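Long-range contacts in cell surface protein (Faecalibacterium prausnitzii A2-165, PDB 4GT6), which is of unknown function but, as a leucine-rich-repeat portion (BspA type) of a longer extracellular protein, probably binds other proteins at the bacterial surface: residues A191-I196 against E215-I220; S208-D213 against I220-Y225. All coordinates share one frame; numbering follows the deposited sequence.

Contact 1. Residues A191-I196 against E215-I220. With EDO (1,2-ethanediol), chain F.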
loop_
_atom_site.group_PDB
_atom_site.type_symbol
_atom_site.label_atom_id
_atom_site.label_comp_id
_atom_site.label_asym_id
_atom_site.label_seq_id
_atom_site.Cartn_x
_atom_site.Cartn_y
_atom_site.Cartn_z
ATOM N N ALA A 191 15.807 -10.411 6.367
ATOM C CA ALA A 191 15.873 -11.882 6.390
ATOM C C ALA A 191 14.676 -12.609 6.987
ATOM O O ALA A 191 14.316 -13.672 6.483
ATOM C CB ALA A 191 17.135 -12.342 7.113
ATOM N N LYS A 192 14.045 -12.048 8.026
ATOM C CA LYS A 192 12.957 -12.750 8.711
ATOM C C LYS A 192 11.573 -12.550 8.089
ATOM O O LYS A 192 10.599 -13.083 8.617
ATOM C CB LYS A 192 12.938 -12.335 10.186
ATOM C CG LYS A 192 14.055 -13.047 10.963
ATOM C CD LYS A 192 14.458 -12.343 12.255
ATOM C CE LYS A 192 13.314 -11.990 13.173
ATOM N NZ LYS A 192 13.395 -12.716 14.457
ATOM N N VAL A 193 11.470 -11.820 6.978
ATOM C CA VAL A 193 10.158 -11.630 6.362
ATOM C C VAL A 193 9.631 -12.972 5.787
ATOM O O VAL A 193 10.277 -13.582 4.916
ATOM C CB VAL A 193 10.184 -10.511 5.294
ATOM C CG1 VAL A 193 8.843 -10.478 4.530
ATOM C CG2 VAL A 193 10.464 -9.147 5.958
ATOM N N THR A 194 8.464 -13.419 6.273
ATOM C CA THR A 194 7.852 -14.672 5.786
ATOM C C THR A 194 6.484 -14.414 5.160
ATOM O O THR A 194 5.858 -15.354 4.641
ATOM C CB THR A 194 7.748 -15.733 6.892
ATOM O OG1 THR A 194 6.955 -15.195 7.956
ATOM C CG2 THR A 194 9.125 -16.225 7.375
ATOM N N ARG A 195 6.025 -13.145 5.192
ATOM C CA ARG A 195 4.756 -12.768 4.572
ATOM C C ARG A 195 4.835 -11.361 4.018
ATOM O O ARG A 195 5.243 -10.428 4.712
ATOM C CB ARG A 195 3.571 -12.885 5.563
ATOM C CG ARG A 195 2.240 -12.341 4.995
ATOM C CD ARG A 195 1.039 -12.742 5.836
ATOM N NE ARG A 195 1.028 -12.049 7.128
ATOM C CZ ARG A 195 1.377 -12.600 8.285
ATOM N NH1 ARG A 195 1.760 -13.872 8.334
ATOM N NH2 ARG A 195 1.357 -11.884 9.400
ATOM N N ILE A 196 4.421 -11.206 2.767
ATOM C CA ILE A 196 4.259 -9.891 2.142
ATOM C C ILE A 196 2.844 -9.912 1.585
ATOM O O ILE A 196 2.543 -10.729 0.713
ATOM C CB ILE A 196 5.325 -9.506 1.070
ATOM C CG1 ILE A 196 6.760 -9.538 1.650
ATOM C CG2 ILE A 196 4.977 -8.116 0.481
ATOM C CD1 ILE A 196 7.899 -9.052 0.695
ATOM N N GLU A 215 14.516 -15.764 2.409
ATOM C CA GLU A 215 14.420 -16.951 1.555
ATOM C C GLU A 215 12.986 -17.100 1.014
ATOM O O GLU A 215 12.802 -17.655 -0.073
ATOM C CB GLU A 215 14.850 -18.212 2.314
ATOM C CG GLU A 215 16.342 -18.254 2.617
ATOM C CD GLU A 215 17.256 -18.667 1.475
ATOM O OE1 GLU A 215 16.918 -19.629 0.748
ATOM O OE2 GLU A 215 18.334 -18.045 1.331
ATOM N N SER A 216 11.965 -16.574 1.747
ATOM C CA SER A 216 10.572 -16.644 1.296
ATOM C C SER A 216 10.274 -15.609 0.236
ATOM O O SER A 216 9.360 -15.804 -0.571
ATOM C CB SER A 216 9.610 -16.413 2.463
ATOM O OG SER A 216 9.648 -17.502 3.357
ATOM N N TYR A 217 11.011 -14.482 0.251
ATOM C CA TYR A 217 10.759 -13.400 -0.702
ATOM C C TYR A 217 12.061 -12.977 -1.336
ATOM O O TYR A 217 12.581 -11.898 -1.042
ATOM C CB TYR A 217 10.029 -12.210 -0.017
ATOM C CG TYR A 217 8.599 -12.569 0.326
ATOM C CD1 TYR A 217 7.566 -12.363 -0.591
ATOM C CD2 TYR A 217 8.290 -13.210 1.523
ATOM C CE1 TYR A 217 6.254 -12.721 -0.288
ATOM C CE2 TYR A 217 6.993 -13.626 1.807
ATOM C CZ TYR A 217 5.976 -13.364 0.908
ATOM O OH TYR A 217 4.709 -13.772 1.219
ATOM N N PRO A 218 12.643 -13.843 -2.185
ATOM C CA PRO A 218 13.949 -13.493 -2.772
ATOM C C PRO A 218 13.868 -12.420 -3.842
ATOM O O PRO A 218 12.842 -12.246 -4.510
ATOM C CB PRO A 218 14.429 -14.829 -3.372
ATOM C CG PRO A 218 13.150 -15.537 -3.772
ATOM C CD PRO A 218 12.168 -15.168 -2.655
ATOM N N ALA A 219 14.973 -11.692 -4.009
ATOM C CA ALA A 219 15.090 -10.738 -5.102
ATOM C C ALA A 219 15.977 -11.442 -6.123
ATOM O O ALA A 219 17.118 -11.795 -5.811
ATOM C CB ALA A 219 15.667 -9.403 -4.626
ATOM N N ILE A 220 15.386 -11.819 -7.268
ATOM C CA ILE A 220 16.103 -12.605 -8.286
ATOM C C ILE A 220 16.196 -11.739 -9.533
ATOM O O ILE A 220 15.161 -11.338 -10.092
ATOM C CB ILE A 220 15.359 -13.938 -8.553
ATOM C CG1 ILE A 220 15.185 -14.773 -7.276
ATOM C CG2 ILE A 220 16.079 -14.720 -9.636
ATOM C CD1 ILE A 220 14.244 -15.993 -7.426
HETATM C C1 EDO F . 2.430 -8.645 -3.040
HETATM O O1 EDO F . 1.448 -8.105 -3.968
HETATM C C2 EDO F . 1.955 -10.041 -2.522
HETATM O O2 EDO F . 2.992 -10.852 -1.954
HETATM O O HOH W 1 15.110 -15.975 5.262
HETATM O O HOH W 2 11.828 -16.686 4.683
HETATM O O HOH W 3 6.749 -17.673 3.768
#

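Contact 2. Residues S208-D213 against I220-Y225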
loop_
_atom_site.group_PDB
_atom_site.type_symbol
_atom_site.label_atom_id
_atom_site.label_comp_id
_atom_site.label_asym_id
_atom_site.label_seq_id
_atom_site.Cartn_x
_atom_site.Cartn_y
_atom_site.Cartn_z
ATOM N N SER A 208 13.442 1.539 -8.398
ATOM C CA SER A 208 14.390 1.062 -9.406
ATOM C C SER A 208 15.138 -0.184 -8.944
ATOM O O SER A 208 15.483 -1.009 -9.787
ATOM C CB SER A 208 15.382 2.150 -9.810
ATOM O OG SER A 208 16.156 2.604 -8.714
ATOM N N THR A 209 15.407 -0.327 -7.627
ATOM C CA THR A 209 16.159 -1.484 -7.135
ATOM C C THR A 209 15.450 -2.173 -5.980
ATOM O O THR A 209 14.760 -1.540 -5.185
ATOM C CB THR A 209 17.593 -1.097 -6.736
ATOM O OG1 THR A 209 17.556 0.048 -5.892
ATOM C CG2 THR A 209 18.489 -0.822 -7.946
ATOM N N ILE A 210 15.614 -3.495 -5.921
ATOM C CA ILE A 210 15.035 -4.378 -4.921
ATOM C C ILE A 210 16.114 -5.319 -4.444
ATOM O O ILE A 210 16.760 -5.983 -5.268
ATOM C CB ILE A 210 13.829 -5.183 -5.517
ATOM C CG1 ILE A 210 12.722 -4.247 -6.087
ATOM C CG2 ILE A 210 13.261 -6.178 -4.468
ATOM C CD1 ILE A 210 11.655 -4.957 -6.888
ATOM N N THR A 211 16.325 -5.380 -3.133
ATOM C CA THR A 211 17.270 -6.335 -2.541
ATOM C C THR A 211 16.524 -7.097 -1.463
ATOM O O THR A 211 15.511 -6.615 -0.942
ATOM C CB THR A 211 18.561 -5.669 -1.998
ATOM O OG1 THR A 211 18.224 -4.728 -0.971
ATOM C CG2 THR A 211 19.409 -5.021 -3.096
ATOM N N SER A 212 16.997 -8.303 -1.145
ATOM C CA SER A 212 16.306 -9.096 -0.132
ATOM C C SER A 212 17.240 -10.110 0.504
ATOM O O SER A 212 18.046 -10.717 -0.189
ATOM C CB SER A 212 15.114 -9.828 -0.752
ATOM O OG SER A 212 14.531 -10.699 0.205
ATOM N N ASP A 213 17.078 -10.334 1.819
ATOM C CA ASP A 213 17.796 -11.368 2.563
ATOM C C ASP A 213 16.828 -12.494 2.934
ATOM O O ASP A 213 17.216 -13.429 3.621
ATOM C CB ASP A 213 18.426 -10.780 3.840
ATOM C CG ASP A 213 19.515 -9.760 3.602
ATOM O OD1 ASP A 213 20.212 -9.865 2.584
ATOM O OD2 ASP A 213 19.641 -8.847 4.413
ATOM N N ILE A 220 15.386 -11.819 -7.268
ATOM C CA ILE A 220 16.103 -12.605 -8.286
ATOM C C ILE A 220 16.196 -11.739 -9.533
ATOM O O ILE A 220 15.161 -11.338 -10.092
ATOM C CB ILE A 220 15.359 -13.938 -8.553
ATOM C CG1 ILE A 220 15.185 -14.773 -7.276
ATOM C CG2 ILE A 220 16.079 -14.720 -9.636
ATOM C CD1 ILE A 220 14.244 -15.993 -7.426
ATOM N N ASP A 221 17.429 -11.389 -9.931
ATOM C CA ASP A 221 17.650 -10.514 -11.090
ATOM C C ASP A 221 16.827 -9.202 -10.918
ATOM O O ASP A 221 16.102 -8.769 -11.823
ATOM C CB ASP A 221 17.314 -11.256 -12.405
ATOM C CG ASP A 221 17.501 -10.443 -13.686
ATOM O OD1 ASP A 221 18.472 -9.661 -13.758
ATOM O OD2 ASP A 221 16.667 -10.597 -14.616
ATOM N N ASN A 222 16.913 -8.604 -9.716
ATOM C CA ASN A 222 16.280 -7.319 -9.352
ATOM C C ASN A 222 14.730 -7.327 -9.534
ATOM O O ASN A 222 14.142 -6.359 -9.995
ATOM C CB ASN A 222 16.906 -6.171 -10.166
ATOM C CG ASN A 222 16.532 -4.805 -9.631
ATOM O OD1 ASN A 222 16.241 -4.651 -8.459
ATOM N ND2 ASN A 222 16.525 -3.804 -10.478
ATOM N N VAL A 223 14.095 -8.430 -9.190
ATOM C CA VAL A 223 12.642 -8.570 -9.255
ATOM C C VAL A 223 12.251 -9.267 -7.971
ATOM O O VAL A 223 12.947 -10.196 -7.560
ATOM C CB VAL A 223 12.187 -9.355 -10.529
ATOM C CG1 VAL A 223 10.683 -9.601 -10.516
ATOM C CG2 VAL A 223 12.594 -8.626 -11.809
ATOM N N LEU A 224 11.154 -8.823 -7.313
ATOM C CA LEU A 224 10.763 -9.464 -6.062
ATOM C C LEU A 224 9.776 -10.587 -6.321
ATOM O O LEU A 224 8.781 -10.396 -7.026
ATOM C CB LEU A 224 10.139 -8.429 -5.098
ATOM C CG LEU A 224 9.893 -8.913 -3.656
ATOM C CD1 LEU A 224 11.215 -9.277 -2.933
ATOM C CD2 LEU A 224 9.157 -7.811 -2.861
ATOM N N TYR A 225 10.036 -11.737 -5.697
ATOM C CA TYR A 225 9.198 -12.929 -5.787
ATOM C C TYR A 225 8.774 -13.394 -4.419
ATOM O O TYR A 225 9.417 -13.067 -3.420
ATOM C CB TYR A 225 9.973 -14.099 -6.466
ATOM C CG TYR A 225 10.349 -13.821 -7.903
ATOM C CD1 TYR A 225 11.549 -13.190 -8.221
ATOM C CD2 TYR A 225 9.492 -14.165 -8.949
ATOM C CE1 TYR A 225 11.867 -12.863 -9.546
ATOM C CE2 TYR A 225 9.809 -13.863 -10.277
ATOM C CZ TYR A 225 11.006 -13.226 -10.570
ATOM O OH TYR A 225 11.321 -12.912 -11.874
#

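Contact 1. Residues A191-I196 against E215-I220
I196 lies flat over one face of the Y217 ring: its CG1 stands 3.6 Å from the ring centroid and only 9° off the ring normal, a CH-pi contact. The two side chains slide past each other in opposite directions, which carries I196 CD1 back toward the root of the ring, 3.6 Å from Y217 CD1, while I196 CB sits above CE1. With CG1 anti to the carbonyl carbon of I196 (chi1 -58°), the long branch, not CG2, is the one laid across the ring. V193 meets the same ring at about a right angle, its CG1 4.1 Å from Y217 CD2, and T194 O lies in the ring plane at the edge. I196 N donates to Y217 OH over 3.0 Å, with 154° at the hydrogen, and the hydroxyl is also hydrogen-bonded to E226 OE1; these bonds fix the hydroxyl end, while I196 over the face and T194 at the edge limit the ring's turning. This joins successive turns of the leucine-rich-repeat solenoid, for R195 and I196 lie on a short, weakly bonded strand at the edge of the parallel sheet with 150-151 and 173-174, and Y217 comes from the loop between strands 209-212 and 224-227. Nearer the surface the contact is hydrated. One water receives a bond from E215 N and donates to A191 O; another donates to T194 O at 2.6 Å and is hydrogen-bonded to S216 OG. The carbonyl I196 O accepts a 2.7 Å bond from O2 of a 1,2-ethanediol, probably a crystallisation additive.

Contact 2. Residues S208-D213 against I220-Y225
N222 OD1 accepts the backbone N-H of I210 at 2.9 Å, the shorter of the two hydrogen bonds between the segments, and the same amide gives its ND2 to S208 O at 3.1 Å. The second bond is the straighter, 169° at the hydrogen against 146°, and it runs in the carbonyl plane of S208 with the acceptor close to the N222 amide plane. I210 N, for its part, approaches OD1 nearly in line with the side-chain C=O. Using both ends of one amide, on the carbonyl just before strand 209-212 and an N-H within it, settles which end is oxygen and which nitrogen and restrains its rotation. CG of N222 is anti to its own backbone N (chi1 -167°), and this extended setting carries the amide across to the strand although the CB bond does not aim there. Beside it the contact turns apolar: I210 and L224 cross at about a right angle, I210 CG2 resting 3.9 Å from L224 CB, while I210 CD1 lies near the backbone N of L224. Strand 209-212 pairs in parallel with 186-189, as successive turns of a leucine-rich-repeat solenoid do, whereas 224-227 pairs antiparallel with 233-237. D221 and N222, both at positive phi, form a two-residue beta turn of type I' character, with I220 N bonded to V223 O at 2.9 Å and a weaker return bond from V223 N to I220 O. The asparagine amide thus probably takes the place of main-chain bonds that a neighbouring parallel strand could have made.

Overall arrangement
Contacts 1 and 2 alternate along the chain and share I220, and their centres lie 10 Å apart. Both are partly buried, but the chemistry differs. In contact 1 an aromatic face and a tyrosine hydroxyl meet strand 195-196 within the buried part, and waters bridge the two segments on the more exposed side, by A191 and S216; in contact 2 the amide of partly exposed N222 bonds directly to backbone at the start of strand 209-212, bordering the buried I210 and L224. They are tied together by the probable hydrogen bond from S212 OG to Y217 O and by L224, which touches both I210 and I196. Together they connect the turns carrying 195-196 and 209-212 to the antiparallel pair 224-227 and 233-237.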